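Local coordinates for protein endolytic peptidoglycan transglycosylase RlpA (PDB 6I05) that is a lytic transglycosylase that prefers naked glycan strands lacking stem peptides, its SPOR domain recognising denuded glycan in bacterial cell division, at residues G3-V8 / L49-S54; A30-S35 / H45-G50. All blocks are in the same frame, centred on the assembly; numbering follows the deposited sequence.

Interaction 1. Residues G3-V8 / L49-S54; sequences GLYLQV and LGPIGS
L4 and L6 pair with I52 and L49 across two neighbouring antiparallel strands, whose short axes come within 4.6 Å at 161°. Both are hydrogen-bonded pairs: L4 N gives to I52 O and I52 N returns to L4 O at 2.7 Å, then L6 N gives to L49 O and L49 N to L6 O. Between them the register slips by one residue, a beta bulge that sets G50 and P51 against the single residue Y5. The peptide bond before P51 is cis, and G50 adopts backbone angles that favour glycine (phi 139°), its bare CA packing against L4 O and the Y5 ring.

Y5 leans over the bulge. With CG beside its backbone N (chi1 -67°), the ring brings CE2 to 3.4 Å from G50 C and lays one face over P51 CA, a CH-pi contact 4.0 Å from the centroid. The hydroxyl end continues along the proline ring, OH lying 3.6 Å from P51 CB.

On the other face of the sheet the contact is aliphatic. L6 and L49 run side by side, CB of L6 at 4.1 Å from CG of L49, while L6 CD1 reaches obliquely to I52 CD1 and V8 CG2 meets L49 CD2 at 3.9 Å. Helix 55-67 packs on this side through V58, which touches L4, L6 and I52; S54 caps that helix at E57 N. Helix-backed central strands in a sheet ordered 2-3-1-4 are typical of the ferredoxin-like βαββαβ fold adopted by SPOR domains.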
loop_
_atom_site.group_PDB
_atom_site.type_symbol
_atom_site.label_atom_id
_atom_site.label_comp_id
_atom_site.label_asym_id
_atom_site.label_seq_id
_atom_site.Cartn_x
_atom_site.Cartn_y
_atom_site.Cartn_z
ATOM N N GLY A 3 -2.002 15.119 -2.854
ATOM C CA GLY A 3 -2.680 13.836 -2.786
ATOM C C GLY A 3 -2.392 13.025 -1.535
ATOM O O GLY A 3 -1.409 13.253 -0.830
ATOM N N LEU A 4 -3.257 12.056 -1.265
ATOM C CA LEU A 4 -3.203 11.246 -0.057
ATOM C C LEU A 4 -2.670 9.855 -0.390
ATOM O O LEU A 4 -2.901 9.334 -1.484
ATOM C CB LEU A 4 -4.605 11.148 0.540
ATOM C CG LEU A 4 -5.178 12.510 0.933
ATOM C CD1 LEU A 4 -6.649 12.381 1.285
ATOM C CD2 LEU A 4 -4.401 13.105 2.098
ATOM N N TYR A 5 -1.974 9.237 0.566
ATOM C CA TYR A 5 -1.346 7.946 0.326
ATOM C C TYR A 5 -1.673 6.978 1.450
ATOM O O TYR A 5 -1.780 7.370 2.615
ATOM C CB TYR A 5 0.173 8.078 0.230
ATOM C CG TYR A 5 0.632 8.840 -0.985
ATOM C CD1 TYR A 5 0.696 10.222 -0.978
ATOM C CD2 TYR A 5 1.013 8.174 -2.139
ATOM C CE1 TYR A 5 1.126 10.927 -2.093
ATOM C CE2 TYR A 5 1.439 8.861 -3.260
ATOM C CZ TYR A 5 1.495 10.236 -3.233
ATOM O OH TYR A 5 1.931 10.911 -4.346
ATOM N N LEU A 6 -1.812 5.705 1.087
ATOM C CA LEU A 6 -1.991 4.618 2.040
ATOM C C LEU A 6 -0.796 3.682 1.955
ATOM O O LEU A 6 -0.196 3.515 0.889
ATOM C CB LEU A 6 -3.250 3.800 1.727
ATOM C CG LEU A 6 -4.593 4.481 1.973
ATOM C CD1 LEU A 6 -5.718 3.675 1.346
ATOM C CD2 LEU A 6 -4.816 4.659 3.470
ATOM N N GLN A 7 -0.454 3.076 3.089
ATOM C CA GLN A 7 0.482 1.960 3.134
ATOM C C GLN A 7 -0.289 0.724 3.571
ATOM O O GLN A 7 -1.083 0.782 4.517
ATOM C CB GLN A 7 1.642 2.227 4.092
ATOM C CG GLN A 7 2.625 1.069 4.196
ATOM C CD GLN A 7 3.942 1.498 4.798
ATOM O OE1 GLN A 7 4.551 2.472 4.354
ATOM N NE2 GLN A 7 4.387 0.782 5.825
ATOM N N VAL A 8 -0.068 -0.386 2.872
ATOM C CA VAL A 8 -0.824 -1.604 3.113
ATOM C C VAL A 8 0.021 -2.707 3.747
ATOM O O VAL A 8 -0.527 -3.580 4.430
ATOM C CB VAL A 8 -1.515 -2.095 1.823
ATOM C CG1 VAL A 8 -2.449 -3.266 2.099
ATOM C CG2 VAL A 8 -2.282 -0.945 1.170
ATOM N N LEU A 49 -0.063 3.124 -1.947
ATOM C CA LEU A 49 -0.875 3.519 -3.087
ATOM C C LEU A 49 -1.272 4.981 -2.969
ATOM O O LEU A 49 -1.368 5.535 -1.873
ATOM C CB LEU A 49 -2.052 2.584 -3.346
ATOM C CG LEU A 49 -3.033 2.590 -2.202
ATOM C CD1 LEU A 49 -4.226 3.428 -2.571
ATOM C CD2 LEU A 49 -3.474 1.180 -1.898
ATOM N N GLY A 50 -1.462 5.602 -4.124
ATOM C CA GLY A 50 -1.775 7.003 -4.196
ATOM C C GLY A 50 -1.020 7.638 -5.341
ATOM O O GLY A 50 -0.223 6.979 -6.013
ATOM N N PRO A 51 -1.233 8.947 -5.575
ATOM C CA PRO A 51 -2.013 9.846 -4.718
ATOM C C PRO A 51 -3.520 9.724 -4.913
ATOM O O PRO A 51 -4.023 9.708 -6.047
ATOM C CB PRO A 51 -1.550 11.238 -5.164
ATOM C CG PRO A 51 -1.117 11.053 -6.589
ATOM C CD PRO A 51 -0.541 9.671 -6.660
ATOM N N ILE A 52 -4.244 9.671 -3.806
ATOM C CA ILE A 52 -5.697 9.600 -3.827
ATOM C C ILE A 52 -6.255 11.011 -3.680
ATOM O O ILE A 52 -5.756 11.816 -2.880
ATOM C CB ILE A 52 -6.187 8.648 -2.721
ATOM C CG1 ILE A 52 -5.661 7.233 -2.987
ATOM C CG2 ILE A 52 -7.696 8.666 -2.631
ATOM C CD1 ILE A 52 -5.953 6.250 -1.883
ATOM N N GLY A 53 -7.290 11.324 -4.459
ATOM C CA GLY A 53 -7.724 12.699 -4.590
ATOM C C GLY A 53 -8.645 13.232 -3.515
ATOM O O GLY A 53 -8.919 14.434 -3.534
ATOM N N SER A 54 -9.152 12.402 -2.603
ATOM C CA SER A 54 -10.056 12.918 -1.582
ATOM C C SER A 54 -10.013 11.993 -0.377
ATOM O O SER A 54 -9.734 10.795 -0.499
ATOM C CB SER A 54 -11.524 13.000 -2.041
ATOM O OG SER A 54 -12.054 11.720 -2.351
#

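Interaction 2. Residues A30-S35 / H45-G50; sequences APVFIS and HRVRLG
This is the beta hairpin of the SPOR fold, where edge strand 32-39 pairs with strand 42-52. F33 with R48 and S35 with R46 are antiparallel hydrogen-bonded pairs, alternating with the non-hydrogen-bonded pairs V32 with L49 and I34 with V47. Beyond the strand proper, P31 O still takes G50 N at 2.9 Å.

On the face turned toward helix 14-25, V32 CG1 meets V47 CG1 and I34 CG1 meets V47 CG2. I34 CG2 also touches H45 CB, and the small A30 CB abuts L49 CD1. The F33 ring lies on the face opposite V47. Its CG sits between the backbone N and carbonyl carbon (chi1 59°), which swings the ring across the neighbouring strand until CZ is 3.6 Å from R48 CB, one ring face over that methylene. R48 then runs out extended to Q7, and R48 NH2 lies over one face of the R46 guanidinium.

R46 bends at chi3 (-53°) and returns to its own pair partner, gripping S35 side-on. S35 O is held by two donors arriving from opposite faces of its carbonyl plane, R46 N at 3.0 Å and R46 NE at 3.2 Å, while R46 NH2 meets S35 OG in the guanidinium plane at 2.8 Å, nearly straight at 168°.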
loop_
_atom_site.group_PDB
_atom_site.type_symbol
_atom_site.label_atom_id
_atom_site.label_comp_id
_atom_site.label_asym_id
_atom_site.label_seq_id
_atom_site.Cartn_x
_atom_site.Cartn_y
_atom_site.Cartn_z
ATOM N N ALA A 30 -6.183 3.313 -7.987
ATOM C CA ALA A 30 -5.094 4.215 -7.644
ATOM C C ALA A 30 -3.750 3.550 -7.950
ATOM O O ALA A 30 -3.630 2.320 -7.890
ATOM C CB ALA A 30 -5.149 4.573 -6.164
ATOM N N PRO A 31 -2.720 4.339 -8.273
ATOM C CA PRO A 31 -1.394 3.753 -8.502
ATOM C C PRO A 31 -0.919 3.025 -7.258
ATOM O O PRO A 31 -1.086 3.504 -6.141
ATOM C CB PRO A 31 -0.509 4.975 -8.792
ATOM C CG PRO A 31 -1.452 6.034 -9.241
ATOM C CD PRO A 31 -2.708 5.803 -8.454
ATOM N N VAL A 32 -0.322 1.859 -7.463
ATOM C CA VAL A 32 0.253 1.055 -6.391
ATOM C C VAL A 32 1.748 0.966 -6.652
ATOM O O VAL A 32 2.169 0.738 -7.791
ATOM C CB VAL A 32 -0.371 -0.357 -6.351
ATOM C CG1 VAL A 32 0.117 -1.125 -5.139
ATOM C CG2 VAL A 32 -1.897 -0.287 -6.364
ATOM N N PHE A 33 2.555 1.159 -5.613
ATOM C CA PHE A 33 3.994 1.198 -5.812
ATOM C C PHE A 33 4.685 0.687 -4.562
ATOM O O PHE A 33 4.097 0.624 -3.481
ATOM C CB PHE A 33 4.475 2.610 -6.183
ATOM C CG PHE A 33 4.156 3.661 -5.156
ATOM C CD1 PHE A 33 2.929 4.309 -5.146
ATOM C CD2 PHE A 33 5.106 4.018 -4.204
ATOM C CE1 PHE A 33 2.662 5.292 -4.201
ATOM C CE2 PHE A 33 4.839 4.992 -3.265
ATOM C CZ PHE A 33 3.615 5.631 -3.262
ATOM N N ILE A 34 5.952 0.339 -4.720
ATOM C CA ILE A 34 6.791 -0.099 -3.615
ATOM C C ILE A 34 7.828 0.978 -3.359
ATOM O O ILE A 34 8.480 1.455 -4.294
ATOM C CB ILE A 34 7.455 -1.453 -3.917
ATOM C CG1 ILE A 34 6.372 -2.528 -4.050
ATOM C CG2 ILE A 34 8.451 -1.823 -2.812
ATOM C CD1 ILE A 34 6.850 -3.808 -4.697
ATOM N N SER A 35 7.959 1.385 -2.104
ATOM C CA SER A 35 8.998 2.315 -1.680
ATOM C C SER A 35 9.911 1.544 -0.736
ATOM O O SER A 35 9.505 1.175 0.369
ATOM C CB SER A 35 8.388 3.533 -0.990
ATOM O OG SER A 35 9.387 4.308 -0.361
ATOM N N HIS A 45 10.581 -3.090 2.303
ATOM C CA HIS A 45 9.829 -2.829 1.077
ATOM C C HIS A 45 8.397 -2.472 1.460
ATOM O O HIS A 45 7.612 -3.351 1.828
ATOM C CB HIS A 45 9.835 -4.065 0.178
ATOM C CG HIS A 45 11.205 -4.529 -0.189
ATOM N ND1 HIS A 45 11.980 -3.879 -1.125
ATOM C CD2 HIS A 45 11.938 -5.579 0.248
ATOM C CE1 HIS A 45 13.135 -4.507 -1.247
ATOM N NE2 HIS A 45 13.138 -5.536 -0.421
ATOM N N ARG A 46 8.052 -1.193 1.366
ATOM C CA ARG A 46 6.741 -0.701 1.779
ATOM C C ARG A 46 5.820 -0.629 0.576
ATOM O O ARG A 46 6.178 -0.046 -0.449
ATOM C CB ARG A 46 6.878 0.680 2.418
ATOM C CG ARG A 46 7.915 0.634 3.538
ATOM C CD ARG A 46 8.362 1.960 4.068
ATOM N NE ARG A 46 8.832 2.870 3.034
ATOM C CZ ARG A 46 9.140 4.129 3.294
ATOM N NH1 ARG A 46 9.057 4.568 4.545
ATOM N NH2 ARG A 46 9.502 4.946 2.322
ATOM N N VAL A 47 4.639 -1.220 0.696
ATOM C CA VAL A 47 3.675 -1.248 -0.396
ATOM C C VAL A 47 2.658 -0.145 -0.152
ATOM O O VAL A 47 1.964 -0.147 0.873
ATOM C CB VAL A 47 2.999 -2.620 -0.518
ATOM C CG1 VAL A 47 2.018 -2.622 -1.682
ATOM C CG2 VAL A 47 4.048 -3.715 -0.698
ATOM N N ARG A 48 2.580 0.804 -1.081
ATOM C CA ARG A 48 1.806 2.018 -0.912
ATOM C C ARG A 48 0.919 2.251 -2.123
ATOM O O ARG A 48 1.109 1.660 -3.191
ATOM C CB ARG A 48 2.731 3.221 -0.710
ATOM C CG ARG A 48 3.480 3.136 0.595
ATOM C CD ARG A 48 4.426 4.282 0.806
ATOM N NE ARG A 48 4.886 4.252 2.190
ATOM C CZ ARG A 48 5.556 5.227 2.785
ATOM N NH1 ARG A 48 5.894 6.317 2.114
ATOM N NH2 ARG A 48 5.881 5.099 4.063
ATOM N N LEU A 49 -0.063 3.124 -1.947
ATOM C CA LEU A 49 -0.875 3.519 -3.087
ATOM C C LEU A 49 -1.272 4.981 -2.969
ATOM O O LEU A 49 -1.368 5.535 -1.873
ATOM C CB LEU A 49 -2.052 2.584 -3.346
ATOM C CG LEU A 49 -3.033 2.590 -2.202
ATOM C CD1 LEU A 49 -4.226 3.428 -2.571
ATOM C CD2 LEU A 49 -3.474 1.180 -1.898
ATOM N N GLY A 50 -1.462 5.602 -4.124
ATOM C CA GLY A 50 -1.775 7.003 -4.196
ATOM C C GLY A 50 -1.020 7.638 -5.341
ATOM O O GLY A 50 -0.223 6.979 -6.013
#

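Interactions 1 and 2 are the two flanks of strand 42-52, their centres 9 Å apart, and they share L49 and G50. L49 turns its N and O to strand 4-11, whereas G50 N bonds to P31 on the hairpin side, so the strand changes partner from one residue to the next. V8 N to V47 O at 2.9 Å carries the 4-11 pairing onward beside interaction 2. On the sheet face away from the helices, Q7 OE1 takes R48 NE at 2.8 Å, and F33 touches Y5, tying both contacts into one surface. That surface, carrying Y5, F33, R46 and R48, is probably the one SPOR domains present to denuded glycan.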